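PDB 2CAL: rusticyanin from Thiobacillus ferrooxidans, which carries electrons from cytochrome c552 to the A-type oxidase in the periplasm, using a single bound copper ion. Local coordinates for residues Glu64-Ala67 / Gly68-Val71. The protein carries 1 engineered substitution. Numbering follows the deposited sequence.
Sequences EIPA and GATV
Ile-65 and Val-71 meet tip to tip across a tight turn, a compact example of how a chain passes from one beta sheet to another. The closest apolar approach joins Ile-65 CG2 to Val-71 CG2 at 3.7 Å, and Ile-65 CD1 lies 4.1 Å from both Val-71 methyls. On Ile-65 the branch CG2 stands opposite the backbone N while CG1 falls beside it (chi1 -65°), a setting that presents CG2 to the valine; the extended CG1-CD1 arm brings CD1 there as well. Nearer the bend, Pro-66 CD rests 4.2 Å from Ala-69 CB, and Trp-126 of strand 119-126 touches both Ile-65 and Val-71.

The polar part is the bond that closes the turn: Ala-69 N donates to Pro-66 O over 3.2 Å. It is nearly straight at the hydrogen (162°), with the donor well above the carbonyl plane. A water lies between Pro-66 O and Ala-69 O, within hydrogen-bonding distance of the former.

Gly-68 has a positive phi, a conformation glycine adopts readily, as is usual at the third position of a type II beta turn. Ala-67 and Gly-68 are the two central residues of that turn, which runs from Pro-66 to Ala-69 and links strand 62-65 of one sheet to strand 70-77 of the other in the cupredoxin beta sandwich, away from the copper site.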
loop_
_atom_site.group_PDB
_atom_site.type_symbol
_atom_site.label_atom_id
_atom_site.label_comp_id
_atom_site.label_asym_id
_atom_site.label_seq_id
_atom_site.Cartn_x
_atom_site.Cartn_y
_atom_site.Cartn_z
ATOM N N GLU A 64 8.680 -0.031 8.912
ATOM C CA GLU A 64 9.970 -0.621 9.346
ATOM C C GLU A 64 9.789 -2.120 9.384
ATOM O O GLU A 64 9.002 -2.686 10.184
ATOM C CB GLU A 64 10.361 -0.046 10.696
ATOM C CG GLU A 64 10.627 1.440 10.639
ATOM C CD GLU A 64 12.002 1.860 10.134
ATOM O OE1 GLU A 64 12.924 1.016 9.964
ATOM O OE2 GLU A 64 12.199 3.080 9.922
ATOM N N ILE A 65 10.455 -2.839 8.507
ATOM C CA ILE A 65 10.330 -4.275 8.299
ATOM C C ILE A 65 11.636 -4.997 8.576
ATOM O O ILE A 65 12.678 -4.523 8.121
ATOM C CB ILE A 65 9.815 -4.567 6.871
ATOM C CG1 ILE A 65 8.365 -4.010 6.753
ATOM C CG2 ILE A 65 9.921 -6.026 6.455
ATOM C CD1 ILE A 65 7.867 -4.115 5.328
ATOM N N PRO A 66 11.650 -6.095 9.307
ATOM C CA PRO A 66 12.929 -6.779 9.585
ATOM C C PRO A 66 13.415 -7.477 8.324
ATOM O O PRO A 66 12.691 -8.152 7.619
ATOM C CB PRO A 66 12.618 -7.808 10.659
ATOM C CG PRO A 66 11.165 -7.761 10.899
ATOM C CD PRO A 66 10.533 -6.797 9.943
ATOM N N ALA A 67 14.723 -7.341 8.082
ATOM C CA ALA A 67 15.362 -8.116 7.033
ATOM C C ALA A 67 15.123 -9.595 7.239
ATOM O O ALA A 67 15.153 -10.150 8.335
ATOM C CB ALA A 67 16.848 -7.782 7.011
ATOM N N GLY A 68 14.837 -10.303 6.162
ATOM C CA GLY A 68 14.529 -11.707 6.152
ATOM C C GLY A 68 13.070 -12.072 6.384
ATOM O O GLY A 68 12.731 -13.253 6.160
ATOM N N ALA A 69 12.206 -11.155 6.744
ATOM C CA ALA A 69 10.797 -11.464 6.939
ATOM C C ALA A 69 10.096 -11.650 5.601
ATOM O O ALA A 69 10.404 -11.008 4.583
ATOM C CB ALA A 69 10.098 -10.341 7.692
ATOM N N THR A 70 9.109 -12.545 5.606
ATOM C CA THR A 70 8.101 -12.595 4.551
ATOM C C THR A 70 7.080 -11.482 4.770
ATOM O O THR A 70 6.588 -11.346 5.874
ATOM C CB THR A 70 7.396 -13.944 4.537
ATOM O OG1 THR A 70 8.393 -14.964 4.311
ATOM C CG2 THR A 70 6.355 -14.040 3.440
ATOM N N VAL A 71 6.792 -10.708 3.740
ATOM C CA VAL A 71 5.885 -9.573 3.854
ATOM C C VAL A 71 4.625 -9.942 3.043
ATOM O O VAL A 71 4.682 -10.081 1.827
ATOM C CB VAL A 71 6.490 -8.245 3.372
ATOM C CG1 VAL A 71 5.508 -7.085 3.650
ATOM C CG2 VAL A 71 7.840 -7.957 4.014
HETATM O O HOH W 1 11.651 -8.830 4.685
#